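Long-range contacts in antigen MTB48, Mycobacterial protein (Mycobacterium smegmatis, PDB 4WJ1), which is exported by the ESX-1 type VII secretion system and is probably involved in DNA conjugation, at least in the recipient strain: residues A54-T59 against I278-P283; F60-R65 against L120-M125; A229-L234 against E260-A265; M137-A142 against E235-F240. All blocks are in the same frame, centred on the assembly; numbering follows the deposited sequence.

Contact 1. Residues A54-T59 against I278-P283; sequences AKLKAT and IRPGKP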
loop_
_atom_site.group_PDB
_atom_site.type_symbol
_atom_site.label_atom_id
_atom_site.label_comp_id
_atom_site.label_asym_id
_atom_site.label_seq_id
_atom_site.Cartn_x
_atom_site.Cartn_y
_atom_site.Cartn_z
ATOM N N ALA A 54 -7.578 1.296 -1.129
ATOM C CA ALA A 54 -7.826 2.279 -0.090
ATOM C C ALA A 54 -7.147 1.869 1.228
ATOM O O ALA A 54 -6.590 2.710 1.928
ATOM C CB ALA A 54 -9.322 2.465 0.115
ATOM N N LYS A 55 -7.199 0.580 1.556
ATOM C CA LYS A 55 -6.591 0.081 2.780
ATOM C C LYS A 55 -5.081 0.261 2.707
ATOM O O LYS A 55 -4.444 0.631 3.691
ATOM C CB LYS A 55 -6.951 -1.389 3.018
ATOM C CG LYS A 55 -6.221 -2.050 4.202
ATOM C CD LYS A 55 -6.807 -1.646 5.548
ATOM C CE LYS A 55 -6.880 -2.833 6.514
ATOM N NZ LYS A 55 -7.917 -3.846 6.117
ATOM N N LEU A 56 -4.515 0.023 1.530
ATOM C CA LEU A 56 -3.084 0.170 1.353
ATOM C C LEU A 56 -2.688 1.633 1.471
ATOM O O LEU A 56 -1.731 1.964 2.156
ATOM C CB LEU A 56 -2.639 -0.394 0.008
ATOM C CG LEU A 56 -2.516 -1.913 -0.046
ATOM C CD1 LEU A 56 -2.210 -2.360 -1.456
ATOM C CD2 LEU A 56 -1.401 -2.350 0.854
ATOM N N LYS A 57 -3.434 2.512 0.815
ATOM C CA LYS A 57 -3.099 3.927 0.861
ATOM C C LYS A 57 -3.148 4.454 2.287
ATOM O O LYS A 57 -2.272 5.212 2.690
ATOM C CB LYS A 57 -4.022 4.740 -0.044
ATOM C CG LYS A 57 -3.714 4.503 -1.512
ATOM C CD LYS A 57 -4.546 5.396 -2.439
ATOM C CE LYS A 57 -4.319 5.042 -3.897
ATOM N NZ LYS A 57 -5.329 5.704 -4.796
ATOM N N ALA A 58 -4.162 4.043 3.046
ATOM C CA ALA A 58 -4.302 4.487 4.426
ATOM C C ALA A 58 -3.158 3.932 5.279
ATOM O O ALA A 58 -2.641 4.614 6.157
ATOM C CB ALA A 58 -5.633 4.066 4.987
ATOM N N THR A 59 -2.764 2.699 4.985
ATOM C CA THR A 59 -1.687 2.023 5.695
ATOM C C THR A 59 -0.370 2.729 5.416
ATOM O O THR A 59 0.439 2.929 6.320
ATOM C CB THR A 59 -1.609 0.536 5.284
ATOM O OG1 THR A 59 -2.822 -0.121 5.674
ATOM C CG2 THR A 59 -0.432 -0.166 5.933
ATOM N N ILE A 278 -6.435 -7.976 0.284
ATOM C CA ILE A 278 -5.090 -7.562 0.633
ATOM C C ILE A 278 -5.167 -7.014 2.041
ATOM O O ILE A 278 -5.834 -6.003 2.277
ATOM C CB ILE A 278 -4.538 -6.478 -0.320
ATOM C CG1 ILE A 278 -4.698 -6.902 -1.783
ATOM C CG2 ILE A 278 -3.087 -6.182 -0.014
ATOM C CD1 ILE A 278 -3.867 -8.110 -2.146
ATOM N N ARG A 279 -4.522 -7.688 2.985
ATOM C CA ARG A 279 -4.543 -7.206 4.359
ATOM C C ARG A 279 -3.154 -6.832 4.846
ATOM O O ARG A 279 -2.467 -7.651 5.433
ATOM C CB ARG A 279 -5.165 -8.251 5.275
ATOM C CG ARG A 279 -6.494 -7.805 5.847
ATOM C CD ARG A 279 -7.424 -8.983 6.053
ATOM N NE ARG A 279 -8.340 -8.748 7.164
ATOM C CZ ARG A 279 -9.194 -9.653 7.623
ATOM N NH1 ARG A 279 -9.253 -10.851 7.055
ATOM N NH2 ARG A 279 -9.996 -9.356 8.638
ATOM N N PRO A 280 -2.724 -5.591 4.576
ATOM C CA PRO A 280 -1.380 -5.202 4.996
ATOM C C PRO A 280 -1.333 -4.939 6.497
ATOM O O PRO A 280 -2.251 -4.331 7.058
ATOM C CB PRO A 280 -1.124 -3.916 4.206
ATOM C CG PRO A 280 -2.500 -3.304 4.100
ATOM C CD PRO A 280 -3.430 -4.488 3.897
ATOM N N GLY A 281 -0.270 -5.389 7.145
ATOM C CA GLY A 281 -0.102 -5.082 8.549
ATOM C C GLY A 281 0.302 -3.633 8.746
ATOM O O GLY A 281 0.969 -3.036 7.896
ATOM N N LYS A 282 -0.113 -3.067 9.873
ATOM C CA LYS A 282 0.302 -1.733 10.271
ATOM C C LYS A 282 1.828 -1.649 10.313
ATOM O O LYS A 282 2.509 -2.671 10.447
ATOM C CB LYS A 282 -0.288 -1.391 11.642
ATOM C CG LYS A 282 0.419 -2.112 12.776
ATOM C CD LYS A 282 -0.295 -1.978 14.118
ATOM C CE LYS A 282 0.552 -2.598 15.241
ATOM N NZ LYS A 282 1.941 -1.990 15.323
ATOM N N PRO A 283 2.375 -0.434 10.207
ATOM C CA PRO A 283 3.826 -0.261 10.339
ATOM C C PRO A 283 4.314 -0.412 11.783
ATOM O O PRO A 283 3.522 -0.342 12.722
ATOM C CB PRO A 283 4.041 1.167 9.849
ATOM C CG PRO A 283 2.782 1.861 10.229
ATOM C CD PRO A 283 1.693 0.843 9.954
#
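In the EspB helical bundle, where PE and PPE domains lie in one chain, P280 of an extended loop after helix 248-272 lies against K55, L56 and T59 of helix 40-96. Segment 54-59 lies in the PE family region and 278-283 in the PPE region, so the contact joins the two. The P280 ring is the centre of the contact. Its CG meets the L56 methyl CD2 at 3.6 Å. The same P280 CG lies 3.6 Å from T59 OG1. K55 comes to another corner of the ring, with its CG 3.7 Å from P280 CD. L56, K55 and T59 together form the helix surface on which the proline ring rests. K55 CG stands anti to the backbone N (chi1 173°), which brings the chain out to the loop before it bends. Its NZ ends 5.0 Å from R279 NE, a like charge that is near but not touching. I278 adds CG2 against L56 CD1 at 4.2 Å. The T59 hydroxyl is spent within the helix: OG1 bonds to K55 O at 2.7 Å. T59 N bonds to that oxygen as well, from the other face of its plane. The T59 methyl also meets the loop, with CG2 3.7 Å from G281 O. G281 O itself accepts from W202 NE1, so the loop backbone is tied to helix 187-230. That helix packs on P280 through M206 and on P283 through W202, while W163 of helix 154-178 touches L56.

Contact 2. Residues F60-R65 against L120-M125; sequences FAAGDR and LAIPSM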
loop_
_atom_site.group_PDB
_atom_site.type_symbol
_atom_site.label_atom_id
_atom_site.label_comp_id
_atom_site.label_asym_id
_atom_site.label_seq_id
_atom_site.Cartn_x
_atom_site.Cartn_y
_atom_site.Cartn_z
ATOM N N PHE A 60 -0.174 3.134 4.164
ATOM C CA PHE A 60 1.039 3.839 3.773
ATOM C C PHE A 60 1.117 5.150 4.530
ATOM O O PHE A 60 2.195 5.585 4.909
ATOM C CB PHE A 60 1.065 4.110 2.266
ATOM C CG PHE A 60 1.045 2.868 1.408
ATOM C CD1 PHE A 60 1.367 1.629 1.936
ATOM C CD2 PHE A 60 0.713 2.951 0.060
ATOM C CE1 PHE A 60 1.352 0.487 1.146
ATOM C CE2 PHE A 60 0.697 1.821 -0.739
ATOM C CZ PHE A 60 1.018 0.588 -0.197
ATOM N N ALA A 61 -0.031 5.794 4.735
ATOM C CA ALA A 61 -0.055 7.060 5.468
ATOM C C ALA A 61 0.371 6.834 6.927
ATOM O O ALA A 61 1.024 7.692 7.523
ATOM C CB ALA A 61 -1.427 7.700 5.413
ATOM N N ALA A 62 -0.012 5.697 7.504
ATOM C CA ALA A 62 0.432 5.363 8.855
ATOM C C ALA A 62 1.946 5.169 8.842
ATOM O O ALA A 62 2.646 5.615 9.753
ATOM C CB ALA A 62 -0.268 4.127 9.366
ATOM N N GLY A 63 2.438 4.541 7.776
ATOM C CA GLY A 63 3.860 4.342 7.570
ATOM C C GLY A 63 4.622 5.651 7.585
ATOM O O GLY A 63 5.630 5.786 8.283
ATOM N N ASP A 64 4.129 6.622 6.827
ATOM C CA ASP A 64 4.692 7.971 6.829
ATOM C C ASP A 64 4.816 8.538 8.239
ATOM O O ASP A 64 5.811 9.169 8.568
ATOM C CB ASP A 64 3.837 8.915 5.986
ATOM C CG ASP A 64 3.892 8.593 4.486
ATOM O OD1 ASP A 64 4.837 7.901 4.050
ATOM O OD2 ASP A 64 3.000 9.063 3.742
ATOM N N ARG A 65 3.801 8.301 9.066
ATOM C CA ARG A 65 3.774 8.834 10.408
ATOM C C ARG A 65 4.962 8.265 11.175
ATOM O O ARG A 65 5.690 8.991 11.838
ATOM C CB ARG A 65 2.453 8.493 11.101
ATOM C CG ARG A 65 2.439 8.816 12.585
ATOM C CD ARG A 65 2.851 10.259 12.823
ATOM N NE ARG A 65 1.861 11.210 12.322
ATOM C CZ ARG A 65 0.685 11.438 12.899
ATOM N NH1 ARG A 65 0.343 10.783 13.997
ATOM N NH2 ARG A 65 -0.152 12.320 12.383
ATOM N N LEU A 120 -0.364 6.771 13.661
ATOM C CA LEU A 120 -1.539 7.240 12.931
ATOM C C LEU A 120 -2.633 6.163 12.899
ATOM O O LEU A 120 -2.347 4.984 12.682
ATOM C CB LEU A 120 -1.156 7.647 11.503
ATOM C CG LEU A 120 -2.288 8.224 10.653
ATOM C CD1 LEU A 120 -2.725 9.575 11.198
ATOM C CD2 LEU A 120 -1.900 8.332 9.178
ATOM N N ALA A 121 -3.878 6.569 13.133
ATOM C CA ALA A 121 -5.014 5.658 13.006
ATOM C C ALA A 121 -5.188 5.190 11.566
ATOM O O ALA A 121 -5.115 5.992 10.628
ATOM C CB ALA A 121 -6.293 6.326 13.489
ATOM N N ILE A 122 -5.429 3.892 11.399
ATOM C CA ILE A 122 -5.765 3.324 10.098
ATOM C C ILE A 122 -7.263 2.995 10.058
ATOM O O ILE A 122 -7.703 1.978 10.609
ATOM C CB ILE A 122 -4.925 2.064 9.804
ATOM C CG1 ILE A 122 -3.436 2.363 9.991
ATOM C CG2 ILE A 122 -5.215 1.518 8.400
ATOM C CD1 ILE A 122 -2.543 1.188 9.678
ATOM N N PRO A 123 -8.054 3.865 9.407
ATOM C CA PRO A 123 -9.519 3.785 9.434
ATOM C C PRO A 123 -10.042 2.414 9.030
ATOM O O PRO A 123 -9.454 1.751 8.178
ATOM C CB PRO A 123 -9.947 4.844 8.415
ATOM C CG PRO A 123 -8.769 5.018 7.542
ATOM C CD PRO A 123 -7.595 4.888 8.459
ATOM N N SER A 124 -11.137 1.993 9.655
ATOM C CA SER A 124 -11.756 0.718 9.324
ATOM C C SER A 124 -12.547 0.819 8.028
ATOM O O SER A 124 -13.372 1.718 7.839
ATOM C CB SER A 124 -12.658 0.259 10.456
ATOM O OG SER A 124 -11.896 0.015 11.629
HETATM N N MSE A 125 -12.267 -0.100 7.118
HETATM C CA MSE A 125 -13.016 -0.191 5.876
HETATM C C MSE A 125 -13.577 -1.605 5.759
HETATM O O MSE A 125 -12.827 -2.582 5.841
HETATM C CB MSE A 125 -12.117 0.170 4.686
HETATM C CG MSE A 125 -11.631 1.618 4.711
HETATM SE SE MSE A 125 -9.871 1.974 3.927
HETATM C CE MSE A 125 -8.745 1.252 5.332
HETATM O O HOH W 1 1.481 5.076 12.493
#
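One water is gripped between A62 and L120. It accepts from L120 N at 2.8 Å and donates to A62 O at 3.0 Å, so the loop is joined to helix 40-96 through a solvent molecule. Round this bridge the contact is apolar, and L120 makes most of it. Its CG stands anti to the backbone N (chi1 -177°), which lays the branched end along the helix. Methyl CD2 reaches A61 O at 3.4 Å and also touches A61 CB. That carbonyl remains bonded to R65 N, as usual in a helix. L120 CB packs on R65 CB at 3.7 Å. The R65 chain leaves the helix toward the loop and then bends at chi2 and chi3, passing L120 at about a right angle. The bends fold the guanidinium back, so that L120 CD1 lies over one of its faces, 3.9 Å from R65 NH2. The polar end has its own partner: R65 NH1 bonds to G118 O, just before the loop segment. I122 adds the last piece, with its CG1 3.7 Å from A62 CB. M125 touches A54 and K55 further back along the helix. The polar links found here are the bridging water and the R65 bond to G118 O. The loop is thus set on the helix by van der Waals contact with small residues, with the L120 N-H satisfied by water.

Contact 3. Residues A229-L234 against E260-A265; sequences ANHPTL and EQSEDA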
loop_
_atom_site.group_PDB
_atom_site.type_symbol
_atom_site.label_atom_id
_atom_site.label_comp_id
_atom_site.label_asym_id
_atom_site.label_seq_id
_atom_site.Cartn_x
_atom_site.Cartn_y
_atom_site.Cartn_z
ATOM N N ALA A 229 -14.137 -11.688 -24.979
ATOM C CA ALA A 229 -13.790 -12.594 -26.068
ATOM C C ALA A 229 -14.796 -13.723 -26.271
ATOM O O ALA A 229 -15.128 -14.059 -27.403
ATOM C CB ALA A 229 -12.396 -13.181 -25.829
ATOM N N ASN A 230 -15.278 -14.319 -25.186
ATOM C CA ASN A 230 -16.151 -15.474 -25.325
ATOM C C ASN A 230 -17.633 -15.175 -25.203
ATOM O O ASN A 230 -18.454 -16.028 -25.515
ATOM C CB ASN A 230 -15.795 -16.542 -24.295
ATOM C CG ASN A 230 -14.395 -17.050 -24.466
ATOM O OD1 ASN A 230 -13.802 -16.899 -25.538
ATOM N ND2 ASN A 230 -13.840 -17.647 -23.406
ATOM N N HIS A 231 -17.992 -13.995 -24.716
ATOM C CA HIS A 231 -19.408 -13.696 -24.554
ATOM C C HIS A 231 -19.963 -13.199 -25.874
ATOM O O HIS A 231 -19.245 -12.583 -26.652
ATOM C CB HIS A 231 -19.633 -12.657 -23.460
ATOM C CG HIS A 231 -21.069 -12.478 -23.092
ATOM N ND1 HIS A 231 -21.936 -11.705 -23.830
ATOM C CD2 HIS A 231 -21.800 -13.007 -22.076
ATOM C CE1 HIS A 231 -23.137 -11.742 -23.274
ATOM N NE2 HIS A 231 -23.078 -12.524 -22.208
ATOM N N PRO A 232 -21.236 -13.489 -26.151
ATOM C CA PRO A 232 -21.828 -12.908 -27.353
ATOM C C PRO A 232 -21.657 -11.393 -27.383
ATOM O O PRO A 232 -21.747 -10.729 -26.349
ATOM C CB PRO A 232 -23.294 -13.309 -27.233
ATOM C CG PRO A 232 -23.232 -14.629 -26.527
ATOM C CD PRO A 232 -22.130 -14.479 -25.526
ATOM N N THR A 233 -21.380 -10.858 -28.565
ATOM C CA THR A 233 -21.108 -9.438 -28.700
ATOM C C THR A 233 -22.378 -8.670 -28.972
ATOM O O THR A 233 -23.421 -9.256 -29.248
ATOM C CB THR A 233 -20.124 -9.160 -29.828
ATOM O OG1 THR A 233 -20.663 -9.671 -31.056
ATOM C CG2 THR A 233 -18.782 -9.818 -29.524
ATOM N N LEU A 234 -22.283 -7.350 -28.886
ATOM C CA LEU A 234 -23.431 -6.517 -29.135
ATOM C C LEU A 234 -23.751 -6.637 -30.617
ATOM O O LEU A 234 -24.911 -6.648 -31.005
ATOM C CB LEU A 234 -23.165 -5.069 -28.708
ATOM C CG LEU A 234 -24.398 -4.162 -28.703
ATOM C CD1 LEU A 234 -25.585 -4.834 -28.020
ATOM C CD2 LEU A 234 -24.084 -2.843 -28.026
ATOM N N GLU A 260 -26.617 -19.980 -24.159
ATOM C CA GLU A 260 -25.697 -20.842 -23.422
ATOM C C GLU A 260 -24.266 -20.277 -23.492
ATOM O O GLU A 260 -23.520 -20.367 -22.518
ATOM C CB GLU A 260 -25.739 -22.298 -23.916
ATOM C CG GLU A 260 -24.951 -23.237 -22.984
ATOM C CD GLU A 260 -25.072 -24.742 -23.274
ATOM O OE1 GLU A 260 -25.772 -25.149 -24.223
ATOM O OE2 GLU A 260 -24.474 -25.530 -22.501
ATOM N N GLN A 261 -23.892 -19.658 -24.610
ATOM C CA GLN A 261 -22.614 -18.949 -24.676
ATOM C C GLN A 261 -22.501 -17.896 -23.587
ATOM O O GLN A 261 -21.465 -17.778 -22.926
ATOM C CB GLN A 261 -22.427 -18.277 -26.024
ATOM C CG GLN A 261 -21.782 -19.151 -27.055
ATOM C CD GLN A 261 -21.873 -18.544 -28.445
ATOM O OE1 GLN A 261 -21.663 -17.339 -28.613
ATOM N NE2 GLN A 261 -22.187 -19.376 -29.450
ATOM N N SER A 262 -23.564 -17.117 -23.420
ATOM C CA SER A 262 -23.554 -16.048 -22.446
ATOM C C SER A 262 -23.438 -16.604 -21.036
ATOM O O SER A 262 -22.602 -16.161 -20.250
ATOM C CB SER A 262 -24.808 -15.214 -22.562
ATOM O OG SER A 262 -24.845 -14.241 -21.538
ATOM N N GLU A 263 -24.282 -17.578 -20.721
ATOM C CA GLU A 263 -24.284 -18.160 -19.398
ATOM C C GLU A 263 -22.917 -18.726 -19.058
ATOM O O GLU A 263 -22.381 -18.473 -17.972
ATOM C CB GLU A 263 -25.351 -19.238 -19.303
ATOM C CG GLU A 263 -26.737 -18.663 -19.251
ATOM C CD GLU A 263 -27.793 -19.728 -19.345
ATOM O OE1 GLU A 263 -27.415 -20.918 -19.469
ATOM O OE2 GLU A 263 -28.991 -19.374 -19.300
ATOM N N ASP A 264 -22.344 -19.472 -19.995
ATOM C CA ASP A 264 -21.049 -20.091 -19.763
ATOM C C ASP A 264 -19.964 -19.038 -19.579
ATOM O O ASP A 264 -19.132 -19.163 -18.686
ATOM C CB ASP A 264 -20.691 -21.043 -20.904
ATOM C CG ASP A 264 -21.593 -22.271 -20.942
ATOM O OD1 ASP A 264 -22.360 -22.491 -19.976
ATOM O OD2 ASP A 264 -21.536 -23.020 -21.939
ATOM N N ALA A 265 -19.988 -17.989 -20.390
ATOM C CA ALA A 265 -18.988 -16.930 -20.267
ATOM C C ALA A 265 -19.101 -16.187 -18.950
ATOM O O ALA A 265 -18.096 -15.805 -18.367
ATOM C CB ALA A 265 -19.105 -15.950 -21.406
#
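Hydrogen bonding here centres on H231, whose ring nitrogens each have a partner. NE2 meets S262 OG of helix 248-272 at 2.6 Å, a short bond in which either group could give the proton. ND1 donates back to P232 O of its own segment at 2.7 Å. The bond is fairly straight (158°), and it lies in the carbonyl plane on a lone pair. With both nitrogens held, the imidazole cannot easily rotate. The S262 hydroxyl comes to the edge of the ring. Its OG is anti to the backbone N (chi1 175°), which turns it to meet NE2. Beyond H231, T233 is the N-cap of helix 234-242. T233 OG1 accepts from N236 N, and T233 N bonds to N236 OD1. This reciprocal pair is a capping box.

Van der Waals packing surrounds the ring. A265 CB lies 3.9 Å from H231 CB, one turn further along the helix than S262. P232 CG rests 3.8 Å from Q261 CB, and the amide oxygen of Q261 is also near this carbon. P232 CD lies 3.7 Å from S262 N. The same CD sits over one face of the H231 ring, toward its rim. Helix 139-147 packs on the same residues: A142 and I146 touch H231, and W139 touches P232 and S262.

Residues 231-233 form the turn between helix 187-230 and helix 234-242. The arrangement is a helix-turn-helix connection in the PPE region, its turn pinned to helix 248-272 by the H231-S262 bond.

Contact 4. Residues M137-A142 against E235-F240; sequences MDWEAA and ENVREF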
loop_
_atom_site.group_PDB
_atom_site.type_symbol
_atom_site.label_atom_id
_atom_site.label_comp_id
_atom_site.label_asym_id
_atom_site.label_seq_id
_atom_site.Cartn_x
_atom_site.Cartn_y
_atom_site.Cartn_z
HETATM N N MSE A 137 -29.034 -14.092 -16.353
HETATM C CA MSE A 137 -29.225 -12.992 -17.302
HETATM C C MSE A 137 -29.554 -13.436 -18.725
HETATM O O MSE A 137 -29.176 -14.527 -19.145
HETATM C CB MSE A 137 -27.979 -12.112 -17.364
HETATM C CG MSE A 137 -27.584 -11.447 -16.063
HETATM SE SE MSE A 137 -26.362 -10.006 -16.517
HETATM C CE MSE A 137 -27.491 -9.129 -17.852
ATOM N N ASP A 138 -30.245 -12.567 -19.459
ATOM C CA ASP A 138 -30.482 -12.746 -20.887
ATOM C C ASP A 138 -29.238 -12.337 -21.685
ATOM O O ASP A 138 -28.576 -11.359 -21.337
ATOM C CB ASP A 138 -31.686 -11.920 -21.321
ATOM C CG ASP A 138 -31.872 -11.907 -22.825
ATOM O OD1 ASP A 138 -31.184 -11.112 -23.507
ATOM O OD2 ASP A 138 -32.722 -12.676 -23.320
ATOM N N TRP A 139 -28.919 -13.064 -22.754
ATOM C CA TRP A 139 -27.640 -12.849 -23.434
ATOM C C TRP A 139 -27.553 -11.511 -24.166
ATOM O O TRP A 139 -26.482 -10.902 -24.214
ATOM C CB TRP A 139 -27.340 -13.990 -24.410
ATOM C CG TRP A 139 -28.167 -14.048 -25.659
ATOM C CD1 TRP A 139 -29.317 -14.755 -25.845
ATOM C CD2 TRP A 139 -27.868 -13.428 -26.916
ATOM N NE1 TRP A 139 -29.771 -14.592 -27.135
ATOM C CE2 TRP A 139 -28.898 -13.785 -27.811
ATOM C CE3 TRP A 139 -26.845 -12.591 -27.364
ATOM C CZ2 TRP A 139 -28.929 -13.330 -29.128
ATOM C CZ3 TRP A 139 -26.877 -12.144 -28.684
ATOM C CH2 TRP A 139 -27.910 -12.511 -29.543
ATOM N N GLU A 140 -28.660 -11.043 -24.731
ATOM C CA GLU A 140 -28.619 -9.751 -25.404
ATOM C C GLU A 140 -28.481 -8.665 -24.344
ATOM O O GLU A 140 -27.695 -7.729 -24.498
ATOM C CB GLU A 140 -29.854 -9.515 -26.266
ATOM C CG GLU A 140 -30.348 -10.752 -27.003
ATOM C CD GLU A 140 -31.548 -10.468 -27.911
ATOM O OE1 GLU A 140 -31.953 -9.284 -28.020
ATOM O OE2 GLU A 140 -32.088 -11.432 -28.512
ATOM N N ALA A 141 -29.227 -8.812 -23.252
ATOM C CA ALA A 141 -29.145 -7.875 -22.141
ATOM C C ALA A 141 -27.726 -7.798 -21.606
ATOM O O ALA A 141 -27.245 -6.716 -21.277
ATOM C CB ALA A 141 -30.100 -8.273 -21.037
ATOM N N ALA A 142 -27.060 -8.945 -21.514
ATOM C CA ALA A 142 -25.714 -8.979 -20.958
ATOM C C ALA A 142 -24.696 -8.423 -21.952
ATOM O O ALA A 142 -23.772 -7.702 -21.570
ATOM C CB ALA A 142 -25.351 -10.391 -20.542
ATOM N N GLU A 235 -22.710 -6.777 -31.432
ATOM C CA GLU A 235 -22.876 -7.037 -32.858
ATOM C C GLU A 235 -23.615 -8.355 -33.083
ATOM O O GLU A 235 -24.363 -8.482 -34.050
ATOM C CB GLU A 235 -21.518 -7.056 -33.578
ATOM C CG GLU A 235 -21.643 -7.265 -35.090
ATOM C CD GLU A 235 -20.320 -7.202 -35.865
ATOM O OE1 GLU A 235 -19.244 -7.040 -35.240
ATOM O OE2 GLU A 235 -20.376 -7.307 -37.120
ATOM N N ASN A 236 -23.419 -9.332 -32.195
ATOM C CA ASN A 236 -24.165 -10.582 -32.300
ATOM C C ASN A 236 -25.659 -10.320 -32.152
ATOM O O ASN A 236 -26.472 -10.975 -32.803
ATOM C CB ASN A 236 -23.716 -11.607 -31.259
ATOM C CG ASN A 236 -22.382 -12.245 -31.596
ATOM O OD1 ASN A 236 -21.708 -12.793 -30.725
ATOM N ND2 ASN A 236 -21.996 -12.176 -32.857
ATOM N N VAL A 237 -26.020 -9.352 -31.311
ATOM C CA VAL A 237 -27.422 -8.971 -31.174
ATOM C C VAL A 237 -27.978 -8.452 -32.505
ATOM O O VAL A 237 -29.059 -8.861 -32.954
ATOM C CB VAL A 237 -27.615 -7.893 -30.101
ATOM C CG1 VAL A 237 -29.095 -7.573 -29.937
ATOM C CG2 VAL A 237 -27.008 -8.345 -28.787
ATOM N N ARG A 238 -27.231 -7.553 -33.137
ATOM C CA ARG A 238 -27.640 -7.024 -34.425
ATOM C C ARG A 238 -27.724 -8.153 -35.439
ATOM O O ARG A 238 -28.712 -8.288 -36.152
ATOM C CB ARG A 238 -26.671 -5.946 -34.915
ATOM C CG ARG A 238 -26.846 -5.616 -36.394
ATOM C CD ARG A 238 -26.109 -4.355 -36.810
ATOM N NE ARG A 238 -26.533 -3.938 -38.145
ATOM C CZ ARG A 238 -25.916 -4.279 -39.275
ATOM N NH1 ARG A 238 -24.820 -5.029 -39.233
ATOM N NH2 ARG A 238 -26.392 -3.860 -40.447
ATOM N N GLU A 239 -26.677 -8.969 -35.484
ATOM C CA GLU A 239 -26.589 -10.045 -36.454
ATOM C C GLU A 239 -27.731 -11.038 -36.284
ATOM O O GLU A 239 -28.202 -11.616 -37.262
ATOM C CB GLU A 239 -25.242 -10.752 -36.335
ATOM C CG GLU A 239 -24.059 -9.918 -36.758
ATOM C CD GLU A 239 -22.736 -10.594 -36.469
ATOM O OE1 GLU A 239 -22.704 -11.510 -35.614
ATOM O OE2 GLU A 239 -21.727 -10.205 -37.101
ATOM N N PHE A 240 -28.191 -11.221 -35.051
ATOM C CA PHE A 240 -29.285 -12.148 -34.804
ATOM C C PHE A 240 -30.553 -11.662 -35.476
ATOM O O PHE A 240 -31.328 -12.457 -35.997
ATOM C CB PHE A 240 -29.518 -12.336 -33.308
ATOM C CG PHE A 240 -30.538 -13.386 -32.991
ATOM C CD1 PHE A 240 -30.211 -14.726 -33.068
ATOM C CD2 PHE A 240 -31.827 -13.034 -32.628
ATOM C CE1 PHE A 240 -31.153 -15.701 -32.782
ATOM C CE2 PHE A 240 -32.772 -14.000 -32.339
ATOM C CZ PHE A 240 -32.434 -15.337 -32.415
#
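The rings of W139 and F240 meet in a T-shaped (edge-to-face) stack. This is helix-to-helix packing between helix 139-147 and helix 234-242, in the cluster at one end of the elongated chain. The edge of the W139 six-membered ring points at the face of F240, with planes at 82° and centroids 5.9 Å apart. W139 CZ2 is the atom over that face, toward the rim. E140 CG lies over the centre of one W139 face, 3.4 Å above the plane. N236 O sits at the W139 edge, in the ring plane, 3.9 Å from CH2. F240 CB is near the same edge.

V237 packs beside the indole. Its CG2 touches W139 CZ3 at 3.8 Å, and the two side chains run past each other in opposite directions. V237 CG1 lies 3.8 Å from E140 OE1. W139 takes the crowded position between its backbone N and carbonyl carbon (chi1 72°), and this carries the indole across to the other helix. N236 O also accepts from F240 N, so the oxygen facing the indole is already bonded.

Helix 248-272 covers another side: W255 makes a second edge-to-face contact with W139, and Q259 bonds to both M137 O and W139 N. N236 ND2 bonds to E239 OE1 along its own helix. At the start of helix 139-147 D138 is the N-cap, and its OD1 takes A141 N on the anti lone pair at 3.0 Å, nearly straight at 168°.

How the contacts relate
The contacts form two pairs along a long helical chain. Contacts 1 and 2 have centres about 7 Å apart and share helix 40-96. P283 and M125 carry the packing between them. Contacts 3 and 4 have centres about 9 Å apart. W139 touches H231, P232 and S262, so helices 139-147, 234-242 and 248-272 form one cluster with the end of helix 187-230. The centres of contacts 1 and 3 are about 37 Å apart. Along the chain, contact 1 encloses the others; contact 2 closes before contacts 3 and 4 open, and these two cross. Contact 1 thus brings the late PPE-region loop back onto the PE-region helix, while contacts 3 and 4 build the far end of the rod.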